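Local coordinates for glutamate--tRNA ligase (Elizabethkingia anophelis, PDB 6B1Z), which probably attaches glutamate to its cognate tRNA in an ATP-dependent reaction, as a class I glutamyl-tRNA synthetase, at residues Tyr113-Ile125 with Phe136-Ile150. Numbering follows the deposited sequence.
Sequences YLAFDTPEELDQI and FAYNYETRNRLRNSI
Tyr113 touches the 136-150 segment from CB to OH, meeting Tyr138, Arg143 and Asn148 to Ile150. Its CB sits 3.4 Å from Ser149 OG. With CG between the backbone N and the carbonyl carbon (chi1 67°), the ring takes Ile150 CD1 over one face, a CH-pi contact 3.7 Å from the centroid. CG, CD2 and CE2 lie near that methyl, CD2 closest; CD1 and CE1 meet Asn148 CB at the ring edge, and CZ nears Tyr138 CE1. OH approaches Tyr138 CE1 at 3.1 Å and is hydrogen-bonded to Asp198, which also forms a salt bridge with Arg143. Tyrosine suits this place by joining an apolar flank to a polar end.

A single beta bridge pairs Ala115 with Asn148, beside edge strand 112-115 of the sheet completed by strands 168-171 and 200-202, within the class I catalytic-domain region. Ser149 N donates to Leu114 O and Phe116 N to Arg147 O; serine's short hydroxyl accepts from Leu114 N.

Aspartate offers two oxygens to two donors: Tyr138 OH meets Asp117 OD1 at 2.6 Å and Arg147 N meets OD2 at 2.8 Å, each on the syn side, 25° out of the carboxylate plane. The Asn148 amide gives two N-H bonds, to Tyr138 OH (ND2 to OH 3.0 Å) and Arg143 O, positioning the phenol; its OD1 accepts from Ile150 N in an Asx turn.

Ile125 points its CG2 methyl at the Phe136 ring centre (CH-pi, 5° off the normal), while CD1 reaches the ring's rim and Leu146 CD2. With two donors on its carboxylate, Asp117 would probably stay ionised, fastening the strand-to-helix turn to the loop that packs against it after helix 119-131.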
ATOM      1  N   TYR A 113     -30.030  24.825   0.400  1.00 17.52           N
ATOM      2  CA  TYR A 113     -31.177  25.130  -0.440  1.00 15.42           C
ATOM      3  C   TYR A 113     -31.468  23.939  -1.348  1.00 19.05           C
ATOM      4  O   TYR A 113     -30.659  23.016  -1.472  1.00 19.12           O
ATOM      5  CB  TYR A 113     -30.942  26.427  -1.233  1.00 18.24           C
ATOM      6  CG  TYR A 113     -29.855  26.420  -2.294  1.00 16.52           C
ATOM      7  CD1 TYR A 113     -30.165  26.129  -3.617  1.00 18.05           C
ATOM      8  CD2 TYR A 113     -28.532  26.754  -1.994  1.00 19.53           C
ATOM      9  CE1 TYR A 113     -29.200  26.158  -4.604  1.00 18.37           C
ATOM     10  CE2 TYR A 113     -27.544  26.783  -2.998  1.00 18.38           C
ATOM     11  CZ  TYR A 113     -27.901  26.485  -4.296  1.00 19.03           C
ATOM     12  OH  TYR A 113     -26.961  26.508  -5.287  1.00 18.18           O
ATOM     13  N   LEU A 114     -32.642  23.967  -1.978  1.00 20.59           N
ATOM     14  CA  LEU A 114     -33.097  22.882  -2.845  1.00 21.22           C
ATOM     15  C   LEU A 114     -32.800  23.218  -4.302  1.00 20.51           C
ATOM     16  O   LEU A 114     -32.989  24.359  -4.735  1.00 21.06           O
ATOM     17  CB  LEU A 114     -34.598  22.643  -2.676  1.00 23.03           C
ATOM     18  CG  LEU A 114     -35.161  22.627  -1.248  1.00 24.24           C
ATOM     19  CD1 LEU A 114     -36.660  22.355  -1.284  1.00 32.66           C
ATOM     20  CD2 LEU A 114     -34.435  21.617  -0.389  1.00 25.71           C
ATOM     21  N   ALA A 115     -32.339  22.225  -5.064  1.00 19.24           N
ATOM     22  CA  ALA A 115     -32.003  22.455  -6.468  1.00 19.55           C
ATOM     23  C   ALA A 115     -32.641  21.377  -7.331  1.00 19.91           C
ATOM     24  O   ALA A 115     -32.547  20.186  -7.015  1.00 22.94           O
ATOM     25  CB  ALA A 115     -30.484  22.495  -6.684  1.00 19.69           C
ATOM     26  N   PHE A 116     -33.286  21.805  -8.414  1.00 18.74           N
ATOM     27  CA  PHE A 116     -34.127  20.951  -9.243  1.00 21.89           C
ATOM     28  C   PHE A 116     -33.523  20.671 -10.613  1.00 21.48           C
ATOM     29  O   PHE A 116     -34.171  20.011 -11.440  1.00 24.89           O
ATOM     30  CB  PHE A 116     -35.514  21.586  -9.420  1.00 26.01           C
ATOM     31  CG  PHE A 116     -36.263  21.792  -8.126  1.00 23.32           C
ATOM     32  CD1 PHE A 116     -36.231  23.019  -7.478  1.00 27.14           C
ATOM     33  CD2 PHE A 116     -36.997  20.763  -7.565  1.00 25.01           C
ATOM     34  CE1 PHE A 116     -36.914  23.206  -6.283  1.00 29.31           C
ATOM     35  CE2 PHE A 116     -37.699  20.944  -6.376  1.00 28.39           C
ATOM     36  CZ  PHE A 116     -37.647  22.168  -5.732  1.00 25.64           C
ATOM     37  N   ASP A 117     -32.295  21.119 -10.866  1.00 22.60           N
ATOM     38  CA  ASP A 117     -31.727  21.008 -12.206  1.00 21.85           C
ATOM     39  C   ASP A 117     -31.555  19.549 -12.606  1.00 20.90           C
ATOM     40  O   ASP A 117     -31.093  18.718 -11.820  1.00 25.85           O
ATOM     41  CB  ASP A 117     -30.379  21.724 -12.263  1.00 20.69           C
ATOM     42  CG  ASP A 117     -30.397  23.043 -11.529  1.00 20.33           C
ATOM     43  OD1 ASP A 117     -30.156  23.030 -10.301  1.00 21.38           O
ATOM     44  OD2 ASP A 117     -30.671  24.077 -12.174  1.00 23.78           O
ATOM     45  N   THR A 118     -31.934  19.243 -13.837  1.00 21.52           N
ATOM     46  CA  THR A 118     -31.765  17.891 -14.354  1.00 22.66           C
ATOM     47  C   THR A 118     -30.356  17.711 -14.910  1.00 28.18           C
ATOM     48  O   THR A 118     -29.650  18.691 -15.173  1.00 24.73           O
ATOM     49  CB  THR A 118     -32.784  17.609 -15.449  1.00 25.57           C
ATOM     50  OG1 THR A 118     -32.492  18.409 -16.602  1.00 24.13           O
ATOM     51  CG2 THR A 118     -34.208  17.903 -14.967  1.00 25.33           C
ATOM     52  N   PRO A 119     -29.914  16.464 -15.097  1.00 29.58           N
ATOM     53  CA  PRO A 119     -28.587  16.257 -15.708  1.00 30.43           C
ATOM     54  C   PRO A 119     -28.446  16.897 -17.080  1.00 29.37           C
ATOM     55  O   PRO A 119     -27.373  17.422 -17.403  1.00 30.17           O
ATOM     56  CB  PRO A 119     -28.480  14.730 -15.771  1.00 32.20           C
ATOM     57  CG  PRO A 119     -29.287  14.272 -14.599  1.00 29.57           C
ATOM     58  CD  PRO A 119     -30.484  15.200 -14.595  1.00 34.24           C
ATOM     59  N   GLU A 120     -29.510  16.891 -17.887  1.00 27.04           N
ATOM     60  CA  GLU A 120     -29.461  17.544 -19.193  1.00 27.59           C
ATOM     61  C   GLU A 120     -29.284  19.054 -19.061  1.00 27.79           C
ATOM     62  O   GLU A 120     -28.555  19.669 -19.845  1.00 28.50           O
ATOM     63  CB  GLU A 120     -30.730  17.234 -19.990  1.00 30.11           C
ATOM     64  CG  GLU A 120     -30.854  15.788 -20.471  1.00 33.56           C
ATOM     65  CD  GLU A 120     -31.478  14.841 -19.448  1.00 33.03           C
ATOM     66  OE1 GLU A 120     -31.573  15.161 -18.240  1.00 33.44           O
ATOM     67  OE2 GLU A 120     -31.888  13.738 -19.874  1.00 48.28           O
ATOM     68  N   GLU A 121     -29.965  19.676 -18.091  1.00 26.29           N
ATOM     69  CA  GLU A 121     -29.835  21.119 -17.914  1.00 24.89           C
ATOM     70  C   GLU A 121     -28.435  21.485 -17.447  1.00 25.31           C
ATOM     71  O   GLU A 121     -27.898  22.531 -17.839  1.00 28.77           O
ATOM     72  CB  GLU A 121     -30.884  21.625 -16.918  1.00 25.05           C
ATOM     73  CG  GLU A 121     -32.288  21.659 -17.512  1.00 25.68           C
ATOM     74  CD  GLU A 121     -33.392  21.609 -16.466  1.00 23.67           C
ATOM     75  OE1 GLU A 121     -33.081  21.579 -15.256  1.00 25.36           O
ATOM     76  OE2 GLU A 121     -34.575  21.604 -16.877  1.00 27.96           O
ATOM     77  N   LEU A 122     -27.832  20.644 -16.604  1.00 23.00           N
ATOM     78  CA  LEU A 122     -26.472  20.926 -16.157  1.00 22.72           C
ATOM     79  C   LEU A 122     -25.472  20.681 -17.281  1.00 28.80           C
ATOM     80  O   LEU A 122     -24.496  21.429 -17.423  1.00 27.30           O
ATOM     81  CB  LEU A 122     -26.138  20.099 -14.915  1.00 27.40           C
ATOM     82  CG  LEU A 122     -26.964  20.490 -13.686  1.00 26.36           C
ATOM     83  CD1 LEU A 122     -26.656  19.571 -12.509  1.00 30.84           C
ATOM     84  CD2 LEU A 122     -26.720  21.956 -13.326  1.00 27.96           C
ATOM     85  N   ASP A 123     -25.709  19.658 -18.106  1.00 26.33           N
ATOM     86  CA  ASP A 123     -24.854  19.451 -19.273  1.00 27.31           C
ATOM     87  C   ASP A 123     -24.908  20.649 -20.210  1.00 31.09           C
ATOM     88  O   ASP A 123     -23.895  21.018 -20.820  1.00 31.36           O
ATOM     89  CB  ASP A 123     -25.263  18.184 -20.024  1.00 29.76           C
ATOM     90  CG  ASP A 123     -24.750  16.918 -19.372  1.00 31.79           C
ATOM     91  OD1 ASP A 123     -23.945  16.998 -18.422  1.00 38.89           O
ATOM     92  OD2 ASP A 123     -25.162  15.829 -19.829  1.00 43.62           O
ATOM     93  N   GLN A 124     -26.086  21.268 -20.339  1.00 25.83           N
ATOM     94  CA  GLN A 124     -26.250  22.411 -21.228  1.00 29.18           C
ATOM     95  C   GLN A 124     -25.412  23.600 -20.769  1.00 33.21           C
ATOM     96  O   GLN A 124     -24.725  24.232 -21.578  1.00 33.21           O
ATOM     97  CB  GLN A 124     -27.728  22.802 -21.315  1.00 34.91           C
ATOM     98  N   ILE A 125     -25.467  23.934 -19.476  1.00 28.12           N
ATOM     99  CA  ILE A 125     -24.689  25.086 -19.020  1.00 27.52           C
ATOM    100  C   ILE A 125     -23.197  24.751 -19.007  1.00 28.75           C
ATOM    101  O   ILE A 125     -22.357  25.628 -19.248  1.00 30.05           O
ATOM    102  CB  ILE A 125     -25.194  25.597 -17.652  1.00 24.44           C
ATOM    103  CG1 ILE A 125     -24.588  26.970 -17.334  1.00 27.53           C
ATOM    104  CG2 ILE A 125     -24.883  24.616 -16.537  1.00 24.39           C
ATOM    105  CD1 ILE A 125     -25.236  27.687 -16.141  1.00 27.55           C
ATOM    106  N   PHE A 136     -17.815  25.397 -15.956  1.00 26.14           N
ATOM    107  CA  PHE A 136     -18.972  25.708 -15.124  1.00 22.91           C
ATOM    108  C   PHE A 136     -18.757  25.273 -13.679  1.00 24.42           C
ATOM    109  O   PHE A 136     -18.229  24.191 -13.404  1.00 25.92           O
ATOM    110  CB  PHE A 136     -20.225  25.025 -15.689  1.00 24.71           C
ATOM    111  CG  PHE A 136     -21.387  25.021 -14.737  1.00 20.24           C
ATOM    112  CD1 PHE A 136     -22.069  26.196 -14.463  1.00 25.58           C
ATOM    113  CD2 PHE A 136     -21.797  23.849 -14.123  1.00 22.84           C
ATOM    114  CE1 PHE A 136     -23.131  26.206 -13.583  1.00 26.99           C
ATOM    115  CE2 PHE A 136     -22.854  23.856 -13.239  1.00 23.19           C
ATOM    116  CZ  PHE A 136     -23.524  25.035 -12.973  1.00 20.96           C
ATOM    117  N   ALA A 137     -19.170  26.141 -12.754  1.00 20.18           N
ATOM    118  CA  ALA A 137     -19.289  25.827 -11.336  1.00 21.73           C
ATOM    119  C   ALA A 137     -20.638  26.326 -10.847  1.00 19.65           C
ATOM    120  O   ALA A 137     -21.027  27.458 -11.143  1.00 20.46           O
ATOM    121  CB  ALA A 137     -18.166  26.467 -10.509  1.00 22.55           C
ATOM    122  N   TYR A 138     -21.358  25.470 -10.126  1.00 18.48           N
ATOM    123  CA  TYR A 138     -22.610  25.855  -9.481  1.00 17.20           C
ATOM    124  C   TYR A 138     -22.246  26.636  -8.227  1.00 18.55           C
ATOM    125  O   TYR A 138     -21.768  26.051  -7.249  1.00 19.48           O
ATOM    126  CB  TYR A 138     -23.415  24.597  -9.149  1.00 16.59           C
ATOM    127  CG  TYR A 138     -24.933  24.748  -9.140  1.00 15.73           C
ATOM    128  CD1 TYR A 138     -25.560  25.687  -8.330  1.00 15.16           C
ATOM    129  CD2 TYR A 138     -25.735  23.922  -9.935  1.00 17.25           C
ATOM    130  CE1 TYR A 138     -26.954  25.811  -8.311  1.00 15.19           C
ATOM    131  CE2 TYR A 138     -27.122  24.032  -9.922  1.00 17.66           C
ATOM    132  CZ  TYR A 138     -27.723  24.992  -9.116  1.00 17.74           C
ATOM    133  OH  TYR A 138     -29.090  25.095  -9.110  1.00 18.74           O
ATOM    134  N   ASN A 139     -22.430  27.955  -8.245  1.00 16.64           N
ATOM    135  CA  ASN A 139     -21.852  28.792  -7.194  1.00 16.77           C
ATOM    136  C   ASN A 139     -22.662  30.080  -7.075  1.00 16.35           C
ATOM    137  O   ASN A 139     -23.735  30.221  -7.673  1.00 18.29           O
ATOM    138  CB  ASN A 139     -20.367  29.065  -7.479  1.00 16.66           C
ATOM    139  CG  ASN A 139     -20.145  29.837  -8.779  1.00 19.95           C
ATOM    140  OD1 ASN A 139     -21.094  30.328  -9.400  1.00 20.93           O
ATOM    141  ND2 ASN A 139     -18.887  29.952  -9.185  1.00 24.15           N
ATOM    142  N   TYR A 140     -22.136  31.037  -6.309  1.00 18.07           N
ATOM    143  CA  TYR A 140     -22.855  32.294  -6.120  1.00 17.58           C
ATOM    144  C   TYR A 140     -23.149  32.978  -7.453  1.00 24.32           C
ATOM    145  O   TYR A 140     -24.225  33.559  -7.633  1.00 24.16           O
ATOM    146  CB  TYR A 140     -22.051  33.222  -5.207  1.00 16.87           C
ATOM    147  CG  TYR A 140     -22.839  34.441  -4.793  1.00 22.47           C
ATOM    148  CD1 TYR A 140     -22.942  35.536  -5.638  1.00 25.24           C
ATOM    149  CD2 TYR A 140     -23.499  34.487  -3.565  1.00 23.53           C
ATOM    150  CE1 TYR A 140     -23.666  36.643  -5.278  1.00 26.04           C
ATOM    151  CE2 TYR A 140     -24.238  35.594  -3.198  1.00 24.29           C
ATOM    152  CZ  TYR A 140     -24.308  36.671  -4.060  1.00 24.76           C
ATOM    153  OH  TYR A 140     -25.033  37.799  -3.725  1.00 30.21           O
ATOM    154  N   GLU A 141     -22.206  32.913  -8.397  1.00 21.50           N
ATOM    155  CA  GLU A 141     -22.343  33.599  -9.681  1.00 23.06           C
ATOM    156  C   GLU A 141     -23.421  32.995 -10.570  1.00 25.15           C
ATOM    157  O   GLU A 141     -24.060  33.726 -11.343  1.00 28.44           O
ATOM    158  CB  GLU A 141     -21.012  33.565 -10.424  1.00 26.51           C
ATOM    159  CG  GLU A 141     -19.949  34.475  -9.837  1.00 30.44           C
ATOM    160  CD  GLU A 141     -18.634  34.375 -10.592  1.00 48.33           C
ATOM    161  OE1 GLU A 141     -18.307  33.270 -11.092  1.00 52.77           O
ATOM    162  OE2 GLU A 141     -17.930  35.403 -10.683  1.00 58.81           O
ATOM    163  N   THR A 142     -23.614  31.675 -10.515  1.00 18.84           N
ATOM    164  CA  THR A 142     -24.505  30.984 -11.441  1.00 20.02           C
ATOM    165  C   THR A 142     -25.820  30.546 -10.815  1.00 19.08           C
ATOM    166  O   THR A 142     -26.746  30.187 -11.552  1.00 20.57           O
ATOM    167  CB  THR A 142     -23.819  29.741 -12.049  1.00 21.68           C
ATOM    168  OG1 THR A 142     -23.423  28.832 -11.006  1.00 18.53           O
ATOM    169  CG2 THR A 142     -22.572  30.122 -12.849  1.00 20.54           C
ATOM    170  N   ARG A 143     -25.934  30.546  -9.482  1.00 20.81           N
ATOM    171  CA  ARG A 143     -27.116  29.905  -8.916  1.00 19.39           C
ATOM    172  C   ARG A 143     -28.396  30.647  -9.290  1.00 19.25           C
ATOM    173  O   ARG A 143     -29.451  30.022  -9.423  1.00 22.17           O
ATOM    174  CB  ARG A 143     -26.983  29.752  -7.396  1.00 22.84           C
ATOM    175  CG  ARG A 143     -27.087  31.029  -6.613  1.00 20.20           C
ATOM    176  CD  ARG A 143     -27.185  30.725  -5.111  1.00 21.46           C
ATOM    177  NE  ARG A 143     -25.915  30.326  -4.513  1.00 20.00           N
ATOM    178  CZ  ARG A 143     -25.305  30.994  -3.535  1.00 20.03           C
ATOM    179  NH1 ARG A 143     -25.850  32.115  -3.048  1.00 21.23           N
ATOM    180  NH2 ARG A 143     -24.156  30.543  -3.036  1.00 17.25           N
ATOM    181  N   ASN A 144     -28.324  31.961  -9.528  1.00 22.45           N
ATOM    182  CA  ASN A 144     -29.557  32.684  -9.798  1.00 25.36           C
ATOM    183  C   ASN A 144     -30.098  32.480 -11.206  1.00 28.30           C
ATOM    184  O   ASN A 144     -31.239  32.877 -11.467  1.00 29.60           O
ATOM    185  CB  ASN A 144     -29.365  34.174  -9.517  1.00 26.04           C
ATOM    186  CG  ASN A 144     -29.345  34.470  -8.034  1.00 38.76           C
ATOM    187  OD1 ASN A 144     -28.323  34.874  -7.482  1.00 57.39           O
ATOM    188  ND2 ASN A 144     -30.476  34.247  -7.374  1.00 44.48           N
ATOM    189  N   ARG A 145     -29.353  31.859 -12.122  1.00 22.41           N
ATOM    190  CA  ARG A 145     -29.908  31.560 -13.435  0.72 27.80           C
ATOM    191  C   ARG A 145     -30.179  30.075 -13.634  1.00 27.40           C
ATOM    192  O   ARG A 145     -30.510  29.658 -14.748  1.00 29.97           O
ATOM    193  CB  ARG A 145     -29.007  32.096 -14.547  0.72 31.71           C
ATOM    194  CG  ARG A 145     -27.613  31.508 -14.660  0.72 33.99           C
ATOM    195  CD  ARG A 145     -26.905  32.250 -15.796  0.72 43.54           C
ATOM    196  NE  ARG A 145     -25.447  32.176 -15.760  0.72 52.40           N
ATOM    197  CZ  ARG A 145     -24.698  31.700 -16.751  0.72 51.62           C
ATOM    198  NH1 ARG A 145     -25.268  31.246 -17.862  0.72 45.57           N
ATOM    199  NH2 ARG A 145     -23.378  31.684 -16.634  0.72 51.16           N
ATOM    200  N   LEU A 146     -30.079  29.279 -12.579  1.00 23.01           N
ATOM    201  CA  LEU A 146     -30.431  27.872 -12.638  1.00 22.89           C
ATOM    202  C   LEU A 146     -31.783  27.684 -11.942  1.00 26.06           C
ATOM    203  O   LEU A 146     -32.534  28.654 -11.754  1.00 25.90           O
ATOM    204  CB  LEU A 146     -29.279  27.057 -12.042  1.00 21.27           C
ATOM    205  CG  LEU A 146     -28.063  27.083 -12.985  1.00 22.56           C
ATOM    206  CD1 LEU A 146     -26.794  26.618 -12.284  1.00 25.56           C
ATOM    207  CD2 LEU A 146     -28.336  26.246 -14.234  1.00 28.53           C
ATOM    208  N   ARG A 147     -32.124  26.445 -11.586  1.00 21.58           N
ATOM    209  CA  ARG A 147     -33.468  26.122 -11.105  1.00 23.43           C
ATOM    210  C   ARG A 147     -33.378  25.587  -9.680  1.00 22.17           C
ATOM    211  O   ARG A 147     -33.142  24.395  -9.467  1.00 21.18           O
ATOM    212  CB  ARG A 147     -34.154  25.130 -12.043  1.00 24.18           C
ATOM    213  CG  ARG A 147     -34.544  25.770 -13.396  1.00 25.70           C
ATOM    214  CD  ARG A 147     -35.229  24.801 -14.386  1.00 25.76           C
ATOM    215  NE  ARG A 147     -36.329  24.055 -13.778  1.00 30.02           N
ATOM    216  CZ  ARG A 147     -37.532  24.561 -13.521  1.00 42.74           C
ATOM    217  NH1 ARG A 147     -37.801  25.827 -13.815  1.00 38.27           N
ATOM    218  NH2 ARG A 147     -38.464  23.795 -12.967  1.00 44.95           N
ATOM    219  N   ASN A 148     -33.576  26.469  -8.700  1.00 21.08           N
ATOM    220  CA  ASN A 148     -33.388  26.100  -7.305  1.00 19.60           C
ATOM    221  C   ASN A 148     -34.263  27.010  -6.441  1.00 21.65           C
ATOM    222  O   ASN A 148     -34.919  27.923  -6.945  1.00 21.84           O
ATOM    223  CB  ASN A 148     -31.904  26.185  -6.934  1.00 19.33           C
ATOM    224  CG  ASN A 148     -31.328  27.552  -7.219  1.00 18.95           C
ATOM    225  OD1 ASN A 148     -31.741  28.534  -6.608  1.00 21.88           O
ATOM    226  ND2 ASN A 148     -30.389  27.630  -8.156  1.00 18.12           N
ATOM    227  N   SER A 149     -34.268  26.759  -5.126  1.00 21.83           N
ATOM    228  CA  SER A 149     -35.160  27.507  -4.245  1.00 20.58           C
ATOM    229  C   SER A 149     -34.673  28.924  -3.965  1.00 22.63           C
ATOM    230  O   SER A 149     -35.397  29.689  -3.320  1.00 27.11           O
ATOM    231  CB  SER A 149     -35.391  26.747  -2.929  1.00 21.76           C
ATOM    232  OG  SER A 149     -34.183  26.481  -2.251  1.00 21.60           O
ATOM    233  N   ILE A 150     -33.483  29.288  -4.428  1.00 19.63           N
ATOM    234  CA  ILE A 150     -33.057  30.682  -4.371  0.55 23.50           C
ATOM    235  C   ILE A 150     -33.516  31.448  -5.605  1.00 26.87           C
ATOM    236  O   ILE A 150     -33.975  32.590  -5.492  1.00 26.50           O
ATOM    237  CB  ILE A 150     -31.529  30.756  -4.193  0.55 20.49           C
ATOM    238  CG1 ILE A 150     -31.134  30.237  -2.807  0.55 21.73           C
ATOM    239  CG2 ILE A 150     -31.027  32.194  -4.407  0.55 22.85           C
ATOM    240  CD1 ILE A 150     -29.664  29.989  -2.647  0.55 16.92           C
TER
HETATM  241  O   HOH W   1     -35.256  21.495 -13.595  1.00 27.71           O